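Local atomic coordinates of uncharacterized protein (Legionella pneumophila subsp. pneumophila, PDB entry 5T2X), a protein that is of unknown function, an all-helical Legionella pneumophila protein belonging to the uncharacterised DUF5630 family. Residues A[82-87]-A[216-221]; A[87-92]-A[165-170]. All blocks are in the same frame, centred on the assembly; numbering follows the deposited sequence.

Contact 1: A[82-87]-A[216-221]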
ATOM      1  N   SER A  82     -15.224  -0.631   6.755  1.00 48.38           N
ATOM      2  CA  SER A  82     -14.391  -1.403   7.666  1.00 51.78           C
ATOM      3  C   SER A  82     -13.196  -1.944   6.899  1.00 55.26           C
ATOM      4  O   SER A  82     -13.352  -2.466   5.791  1.00 52.17           O
ATOM      5  CB  SER A  82     -15.180  -2.552   8.305  1.00 50.32           C
ATOM      6  OG  SER A  82     -16.255  -2.060   9.086  1.00 59.63           O
ATOM      7  N   PHE A  83     -12.009  -1.810   7.484  1.00 49.09           N
ATOM      8  CA  PHE A  83     -10.808  -2.347   6.862  1.00 46.92           C
ATOM      9  C   PHE A  83     -10.847  -3.871   6.855  1.00 45.17           C
ATOM     10  O   PHE A  83     -11.403  -4.506   7.753  1.00 48.97           O
ATOM     11  CB  PHE A  83      -9.556  -1.864   7.596  1.00 40.44           C
ATOM     12  CG  PHE A  83      -9.267  -0.401   7.408  1.00 33.01           C
ATOM     13  CD1 PHE A  83      -9.690   0.529   8.341  1.00 37.03           C
ATOM     14  CD2 PHE A  83      -8.568   0.041   6.297  1.00 36.48           C
ATOM     15  CE1 PHE A  83      -9.422   1.875   8.171  1.00 39.27           C
ATOM     16  CE2 PHE A  83      -8.299   1.385   6.119  1.00 31.46           C
ATOM     17  CZ  PHE A  83      -8.726   2.303   7.058  1.00 38.10           C
ATOM     18  N   GLU A  84     -10.248  -4.454   5.821  1.00 39.63           N
ATOM     19  CA  GLU A  84     -10.169  -5.898   5.676  1.00 44.32           C
ATOM     20  C   GLU A  84      -8.711  -6.315   5.542  1.00 44.07           C
ATOM     21  O   GLU A  84      -7.878  -5.566   5.023  1.00 44.92           O
ATOM     22  CB  GLU A  84     -10.972  -6.382   4.460  1.00 42.58           C
ATOM     23  CG  GLU A  84     -12.439  -5.976   4.488  1.00 53.40           C
ATOM     24  CD  GLU A  84     -13.222  -6.515   3.305  1.00 63.91           C
ATOM     25  OE1 GLU A  84     -12.696  -7.396   2.592  1.00 65.69           O
ATOM     26  OE2 GLU A  84     -14.363  -6.055   3.088  1.00 60.28           O
ATOM     27  N   GLU A  85      -8.408  -7.517   6.019  1.00 41.31           N
ATOM     28  CA  GLU A  85      -7.062  -8.060   5.967  1.00 41.89           C
ATOM     29  C   GLU A  85      -6.901  -8.952   4.743  1.00 43.53           C
ATOM     30  O   GLU A  85      -7.845  -9.619   4.311  1.00 45.99           O
ATOM     31  CB  GLU A  85      -6.744  -8.857   7.233  1.00 38.38           C
ATOM     32  CG  GLU A  85      -7.068  -8.128   8.525  1.00 42.90           C
ATOM     33  CD  GLU A  85      -6.860  -8.997   9.750  1.00 49.54           C
ATOM     34  OE1 GLU A  85      -5.899  -9.794   9.758  1.00 54.42           O
ATOM     35  OE2 GLU A  85      -7.664  -8.889  10.701  1.00 54.37           O
ATOM     36  N   TYR A  86      -5.687  -8.954   4.184  1.00 42.62           N
ATOM     37  CA  TYR A  86      -5.372  -9.821   3.058  1.00 38.02           C
ATOM     38  C   TYR A  86      -3.863  -9.943   2.938  1.00 41.99           C
ATOM     39  O   TYR A  86      -3.159  -8.940   3.115  1.00 43.33           O
ATOM     40  CB  TYR A  86      -5.967  -9.290   1.748  1.00 41.47           C
ATOM     41  CG  TYR A  86      -5.558  -7.878   1.387  1.00 47.08           C
ATOM     42  CD1 TYR A  86      -4.462  -7.640   0.565  1.00 41.68           C
ATOM     43  CD2 TYR A  86      -6.275  -6.785   1.856  1.00 37.97           C
ATOM     44  CE1 TYR A  86      -4.088  -6.352   0.230  1.00 38.77           C
ATOM     45  CE2 TYR A  86      -5.907  -5.495   1.526  1.00 34.42           C
ATOM     46  CZ  TYR A  86      -4.815  -5.284   0.711  1.00 35.83           C
ATOM     47  OH  TYR A  86      -4.448  -4.000   0.379  1.00 38.35           O
ATOM     48  N   PRO A  87      -3.337 -11.132   2.657  1.00 46.60           N
ATOM     49  CA  PRO A  87      -1.887 -11.293   2.497  1.00 45.65           C
ATOM     50  C   PRO A  87      -1.404 -10.593   1.239  1.00 51.02           C
ATOM     51  O   PRO A  87      -2.217 -10.200   0.390  1.00 41.04           O
ATOM     52  CB  PRO A  87      -1.716 -12.818   2.400  1.00 42.83           C
ATOM     53  CG  PRO A  87      -3.017 -13.307   1.898  1.00 44.57           C
ATOM     54  CD  PRO A  87      -4.058 -12.404   2.491  1.00 43.01           C
ATOM     55  N   ALA A 216      -8.591  -5.867  -1.083  1.00 36.09           N
ATOM     56  CA  ALA A 216      -7.717  -4.748  -1.420  1.00 33.93           C
ATOM     57  C   ALA A 216      -8.502  -3.614  -2.063  1.00 36.66           C
ATOM     58  O   ALA A 216      -8.245  -2.437  -1.787  1.00 42.45           O
ATOM     59  CB  ALA A 216      -6.593  -5.218  -2.342  1.00 31.34           C
ATOM     60  N   ILE A 217      -9.467  -3.950  -2.923  1.00 37.44           N
ATOM     61  CA  ILE A 217     -10.316  -2.924  -3.526  1.00 49.28           C
ATOM     62  C   ILE A 217     -11.146  -2.230  -2.456  1.00 48.79           C
ATOM     63  O   ILE A 217     -11.397  -1.020  -2.529  1.00 47.88           O
ATOM     64  CB  ILE A 217     -11.203  -3.543  -4.624  1.00 42.94           C
ATOM     65  CG1 ILE A 217     -10.337  -4.132  -5.739  1.00 45.19           C
ATOM     66  CG2 ILE A 217     -12.162  -2.505  -5.189  1.00 43.23           C
ATOM     67  CD1 ILE A 217     -11.125  -4.870  -6.800  1.00 40.96           C
ATOM     68  N   ASN A 218     -11.577  -2.982  -1.441  1.00 40.13           N
ATOM     69  CA  ASN A 218     -12.321  -2.386  -0.336  1.00 39.51           C
ATOM     70  C   ASN A 218     -11.470  -1.364   0.411  1.00 38.76           C
ATOM     71  O   ASN A 218     -11.904  -0.231   0.648  1.00 39.79           O
ATOM     72  CB  ASN A 218     -12.809  -3.484   0.611  1.00 44.07           C
ATOM     73  CG  ASN A 218     -13.430  -2.930   1.875  1.00 47.27           C
ATOM     74  OD1 ASN A 218     -14.614  -2.596   1.906  1.00 54.27           O
ATOM     75  ND2 ASN A 218     -12.632  -2.832   2.933  1.00 47.43           N
ATOM     76  N   ASN A 219     -10.244  -1.746   0.781  1.00 38.87           N
ATOM     77  CA  ASN A 219      -9.390  -0.851   1.556  1.00 35.62           C
ATOM     78  C   ASN A 219      -8.923   0.339   0.728  1.00 40.97           C
ATOM     79  O   ASN A 219      -8.929   1.478   1.212  1.00 43.76           O
ATOM     80  CB  ASN A 219      -8.183  -1.615   2.102  1.00 35.36           C
ATOM     81  CG  ASN A 219      -8.569  -2.667   3.118  1.00 43.91           C
ATOM     82  OD1 ASN A 219      -9.743  -2.998   3.273  1.00 48.39           O
ATOM     83  ND2 ASN A 219      -7.575  -3.205   3.817  1.00 41.55           N
ATOM     84  N   ALA A 220      -8.516   0.099  -0.521  1.00 41.84           N
ATOM     85  CA  ALA A 220      -7.870   1.147  -1.306  1.00 37.57           C
ATOM     86  C   ALA A 220      -8.824   2.294  -1.609  1.00 40.92           C
ATOM     87  O   ALA A 220      -8.421   3.463  -1.601  1.00 48.37           O
ATOM     88  CB  ALA A 220      -7.313   0.563  -2.601  1.00 41.44           C
ATOM     89  N   TYR A 221     -10.090   1.986  -1.880  1.00 45.65           N
ATOM     90  CA  TYR A 221     -11.067   2.998  -2.254  1.00 46.71           C
ATOM     91  C   TYR A 221     -12.112   3.228  -1.171  1.00 51.83           C
ATOM     92  O   TYR A 221     -13.146   3.848  -1.442  1.00 52.21           O
ATOM     93  CB  TYR A 221     -11.730   2.614  -3.579  1.00 44.86           C
ATOM     94  CG  TYR A 221     -10.724   2.180  -4.620  1.00 47.41           C
ATOM     95  CD1 TYR A 221      -9.722   3.043  -5.045  1.00 45.09           C
ATOM     96  CD2 TYR A 221     -10.763   0.904  -5.165  1.00 48.03           C
ATOM     97  CE1 TYR A 221      -8.791   2.651  -5.989  1.00 48.06           C
ATOM     98  CE2 TYR A 221      -9.837   0.502  -6.112  1.00 46.76           C
ATOM     99  CZ  TYR A 221      -8.853   1.380  -6.519  1.00 48.28           C
ATOM    100  OH  TYR A 221      -7.929   0.986  -7.460  1.00 45.72           O
TER
HETATM  101  O   HOH W   1     -16.404  -1.547   4.181  1.00 48.65           O
HETATM  102  O   HOH W   2      -4.950  -2.331   2.654  1.00 41.35           O
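N219, near the end of helix 211-220, uses both ends of its side-chain amide to grip the N-H and C=O of E84. Its OD1 accepts the E84 N-H at 3.0 Å, while its ND2 donates a hydrogen bond to E84 O at 2.7 Å, in the carbonyl plane and on a lone pair. The side chain of an asparagine thus pairs with the main chain of an extended segment much as a neighbouring strand would, although the protein has no strands. N218 ND2 reinforces the clamp by donating to N219 OD1 at 2.9 Å, and also bonds S82 O at 3.0 Å. A chi1 of 172° swings the N218 amide beside its own carbonyl carbon and toward the 82-87 loop, where the E84 carboxylate stacks on it with the planes 23° apart. E84 OE1 is held by S215.

The closely packed, buried end is at Y86. A216 CB sits over one face of its ring, 3.9 Å from the centroid in a CH-pi contact, and N219 ND2 lies at the ring edge. One water joins Y86 OH to N219 ND2, and the hydroxyl also bonds H168. The other end, at S82 and N218, is looser and partly exposed: a water spans S82 N and N218 OD1, and the CB of S82 is directed away from the helix.

Two donors on N219 OD1 and two acceptors for its ND2 fix the amide's rotation, implying that the loop between helices 66-76 and 91-111 is held to helix 211-220 by directional polar bonds to its main chain as well as by the Y86-A216 packing.

Contact 2: A[87-92]-A[165-170]; sequences PPLTVS and CQYHWT
W169 makes the single hydrogen bond between these segments, its indole NE1 donating to P87 O at 3.1 Å. The bond is fairly straight, with an N-H...O angle of 162°, and the oxygen lies at the indole edge, close to the ring plane; the donor is tilted 19° from the plane of the P87 carbonyl. F273 meets the indole edge-to-face and H210 also comes against it, so the tryptophan has aromatic neighbours as well as its polar tie.

Van der Waals contacts supply the remainder. P88, which follows a cis peptide bond, sets its CG 3.6 Å from Y167 CD1, and the same carbon also packs against the backbone oxygen of Q166 at 3.7 Å. L89 straddles two aromatic residues with its methyl branches: CD2 reaches Y167 CD1 at 3.6 Å, and CD1 reaches H168 CE1, also at 3.6 Å. Its CG stands anti to the carbonyl carbon (chi1 -71°), and from there the fork divides between the two rings, approaching both obliquely.

In the all-helical fold this is where a linker meets a corner. Residues 87-90 lead into helix 91-111, with T90 at its N-cap position, while 165-170 spans the junction between helices 153-167 and 169-185. W169 adopts a positive phi at that junction.

Y167 stacks with H130, whose backbone O bonds H168 NE2. F132 packs edge-to-face with the imidazole of H168, whose ND1 is turned to Y86 OH.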
ATOM      1  N   PRO A  87      -3.337 -11.132   2.657  1.00 46.60           N
ATOM      2  CA  PRO A  87      -1.887 -11.293   2.497  1.00 45.65           C
ATOM      3  C   PRO A  87      -1.404 -10.593   1.239  1.00 51.02           C
ATOM      4  O   PRO A  87      -2.217 -10.200   0.390  1.00 41.04           O
ATOM      5  CB  PRO A  87      -1.716 -12.818   2.400  1.00 42.83           C
ATOM      6  CG  PRO A  87      -3.017 -13.307   1.898  1.00 44.57           C
ATOM      7  CD  PRO A  87      -4.058 -12.404   2.491  1.00 43.01           C
ATOM      8  N   PRO A  88      -0.079 -10.425   1.066  1.00 43.20           N
ATOM      9  CA  PRO A  88       1.029 -10.902   1.907  1.00 39.36           C
ATOM     10  C   PRO A  88       1.322 -10.055   3.150  1.00 47.75           C
ATOM     11  O   PRO A  88       2.184 -10.437   3.942  1.00 53.49           O
ATOM     12  CB  PRO A  88       2.220 -10.864   0.948  1.00 41.08           C
ATOM     13  CG  PRO A  88       1.903  -9.745   0.027  1.00 36.31           C
ATOM     14  CD  PRO A  88       0.410  -9.769  -0.159  1.00 33.41           C
ATOM     15  N   LEU A  89       0.625  -8.936   3.324  1.00 43.64           N
ATOM     16  CA  LEU A  89       0.885  -8.063   4.460  1.00 41.18           C
ATOM     17  C   LEU A  89       0.287  -8.637   5.738  1.00 38.83           C
ATOM     18  O   LEU A  89      -0.797  -9.227   5.726  1.00 40.87           O
ATOM     19  CB  LEU A  89       0.323  -6.664   4.206  1.00 41.85           C
ATOM     20  CG  LEU A  89       1.050  -5.811   3.166  1.00 43.82           C
ATOM     21  CD1 LEU A  89       0.515  -4.386   3.175  1.00 46.25           C
ATOM     22  CD2 LEU A  89       2.551  -5.825   3.411  1.00 32.69           C
ATOM     23  N   THR A  90       1.003  -8.461   6.845  1.00 37.83           N
ATOM     24  CA  THR A  90       0.511  -8.890   8.144  1.00 42.27           C
ATOM     25  C   THR A  90      -0.392  -7.816   8.747  1.00 40.54           C
ATOM     26  O   THR A  90      -0.475  -6.686   8.257  1.00 41.56           O
ATOM     27  CB  THR A  90       1.673  -9.199   9.088  1.00 38.88           C
ATOM     28  OG1 THR A  90       2.364  -7.987   9.413  1.00 49.30           O
ATOM     29  CG2 THR A  90       2.647 -10.165   8.429  1.00 34.43           C
ATOM     30  N   VAL A  91      -1.078  -8.183   9.832  1.00 36.59           N
ATOM     31  CA  VAL A  91      -2.026  -7.256  10.444  1.00 30.45           C
ATOM     32  C   VAL A  91      -1.301  -6.081  11.094  1.00 31.79           C
ATOM     33  O   VAL A  91      -1.842  -4.970  11.157  1.00 35.96           O
ATOM     34  CB  VAL A  91      -2.931  -8.002  11.444  1.00 36.60           C
ATOM     35  CG1 VAL A  91      -2.119  -8.552  12.609  1.00 31.33           C
ATOM     36  CG2 VAL A  91      -4.052  -7.094  11.940  1.00 30.85           C
ATOM     37  N   SER A  92      -0.071  -6.289  11.574  1.00 28.27           N
ATOM     38  CA  SER A  92       0.674  -5.180  12.163  1.00 35.17           C
ATOM     39  C   SER A  92       1.136  -4.204  11.090  1.00 34.08           C
ATOM     40  O   SER A  92       1.088  -2.984  11.290  1.00 40.03           O
ATOM     41  CB  SER A  92       1.869  -5.701  12.961  1.00 29.79           C
ATOM     42  OG  SER A  92       2.898  -6.162  12.104  1.00 41.45           O
ATOM     43  N   CYS A 165       2.151  -2.973  -6.358  1.00 38.83           N
ATOM     44  CA  CYS A 165       1.776  -4.211  -7.032  1.00 30.77           C
ATOM     45  C   CYS A 165       2.189  -5.438  -6.231  1.00 31.09           C
ATOM     46  O   CYS A 165       1.543  -6.485  -6.331  1.00 35.84           O
ATOM     47  CB  CYS A 165       2.404  -4.269  -8.424  1.00 29.74           C
ATOM     48  SG  CYS A 165       1.879  -2.960  -9.540  1.00 38.79           S
ATOM     49  N   GLN A 166       3.263  -5.333  -5.442  1.00 35.48           N
ATOM     50  CA  GLN A 166       3.744  -6.481  -4.684  1.00 40.34           C
ATOM     51  C   GLN A 166       2.797  -6.878  -3.561  1.00 40.42           C
ATOM     52  O   GLN A 166       2.827  -8.032  -3.122  1.00 44.87           O
ATOM     53  CB  GLN A 166       5.126  -6.195  -4.094  1.00 39.51           C
ATOM     54  CG  GLN A 166       6.231  -6.006  -5.112  1.00 58.36           C
ATOM     55  CD  GLN A 166       7.600  -5.917  -4.464  1.00 68.34           C
ATOM     56  OE1 GLN A 166       7.795  -6.370  -3.337  1.00 55.25           O
ATOM     57  NE2 GLN A 166       8.556  -5.325  -5.172  1.00 77.35           N
ATOM     58  N   TYR A 167       1.961  -5.956  -3.083  1.00 35.64           N
ATOM     59  CA  TYR A 167       1.177  -6.207  -1.884  1.00 42.71           C
ATOM     60  C   TYR A 167      -0.310  -5.905  -2.009  1.00 41.77           C
ATOM     61  O   TYR A 167      -1.066  -6.312  -1.122  1.00 41.42           O
ATOM     62  CB  TYR A 167       1.731  -5.391  -0.703  1.00 33.20           C
ATOM     63  CG  TYR A 167       3.226  -5.516  -0.495  1.00 39.33           C
ATOM     64  CD1 TYR A 167       3.769  -6.616   0.155  1.00 43.38           C
ATOM     65  CD2 TYR A 167       4.092  -4.523  -0.933  1.00 40.47           C
ATOM     66  CE1 TYR A 167       5.135  -6.729   0.352  1.00 35.99           C
ATOM     67  CE2 TYR A 167       5.460  -4.626  -0.740  1.00 35.48           C
ATOM     68  CZ  TYR A 167       5.974  -5.731  -0.097  1.00 44.31           C
ATOM     69  OH  TYR A 167       7.333  -5.839   0.099  1.00 56.23           O
ATOM     70  N   HIS A 168      -0.761  -5.219  -3.063  1.00 33.59           N
ATOM     71  CA  HIS A 168      -2.123  -4.696  -3.057  1.00 37.06           C
ATOM     72  C   HIS A 168      -2.929  -5.079  -4.294  1.00 31.06           C
ATOM     73  O   HIS A 168      -3.902  -4.392  -4.621  1.00 38.52           O
ATOM     74  CB  HIS A 168      -2.098  -3.179  -2.868  1.00 29.52           C
ATOM     75  CG  HIS A 168      -1.469  -2.760  -1.576  1.00 31.12           C
ATOM     76  ND1 HIS A 168      -2.069  -2.975  -0.355  1.00 28.09           N
ATOM     77  CD2 HIS A 168      -0.277  -2.172  -1.312  1.00 29.32           C
ATOM     78  CE1 HIS A 168      -1.283  -2.523   0.606  1.00 34.94           C
ATOM     79  NE2 HIS A 168      -0.190  -2.030   0.051  1.00 30.74           N
ATOM     80  N   TRP A 169      -2.550  -6.156  -4.980  1.00 35.38           N
ATOM     81  CA  TRP A 169      -3.427  -6.875  -5.920  1.00 38.68           C
ATOM     82  C   TRP A 169      -3.945  -5.915  -6.990  1.00 39.76           C
ATOM     83  O   TRP A 169      -3.134  -5.223  -7.628  1.00 36.33           O
ATOM     84  CB  TRP A 169      -4.503  -7.582  -5.104  1.00 37.32           C
ATOM     85  CG  TRP A 169      -3.985  -8.701  -4.258  1.00 39.59           C
ATOM     86  CD1 TRP A 169      -3.397  -8.599  -3.033  1.00 37.82           C
ATOM     87  CD2 TRP A 169      -4.016 -10.097  -4.575  1.00 47.92           C
ATOM     88  NE1 TRP A 169      -3.055  -9.846  -2.567  1.00 46.60           N
ATOM     89  CE2 TRP A 169      -3.425 -10.783  -3.496  1.00 52.62           C
ATOM     90  CE3 TRP A 169      -4.485 -10.834  -5.667  1.00 47.05           C
ATOM     91  CZ2 TRP A 169      -3.290 -12.169  -3.476  1.00 47.25           C
ATOM     92  CZ3 TRP A 169      -4.349 -12.210  -5.647  1.00 45.33           C
ATOM     93  CH2 TRP A 169      -3.757 -12.863  -4.559  1.00 40.03           C
ATOM     94  N   THR A 170      -5.262  -5.835  -7.217  1.00 40.61           N
ATOM     95  CA  THR A 170      -5.779  -5.034  -8.327  1.00 34.64           C
ATOM     96  C   THR A 170      -5.554  -3.539  -8.130  1.00 33.15           C
ATOM     97  O   THR A 170      -5.086  -2.882  -9.077  1.00 40.95           O
ATOM     98  CB  THR A 170      -7.260  -5.364  -8.557  1.00 37.00           C
ATOM     99  OG1 THR A 170      -7.377  -6.677  -9.116  1.00 39.76           O
ATOM    100  CG2 THR A 170      -7.906  -4.350  -9.491  1.00 36.98           C
TER

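The two contacts lie about 9 Å apart, centre to centre, and share P87, so one continuous linker between helices 66-76 and 91-111 serves both. Its earlier part, 82-87, meets helix 211-220; its later part, 87-89, meets the junction of helices 153-167 and 169-185. Both are partly buried, but contact 2 lies nearer the centre of the chain while including two exposed residues, and contact 1 has none. Contact 1 relies on asparagine amides bonding to main chain, with one water at its buried end and one at its more exposed end; contact 2 depends on proline and leucine against aromatic rings, with one indole bond. Y86 OH and H168 ND1, 2.7 Å apart in a probable hydrogen bond, join them directly.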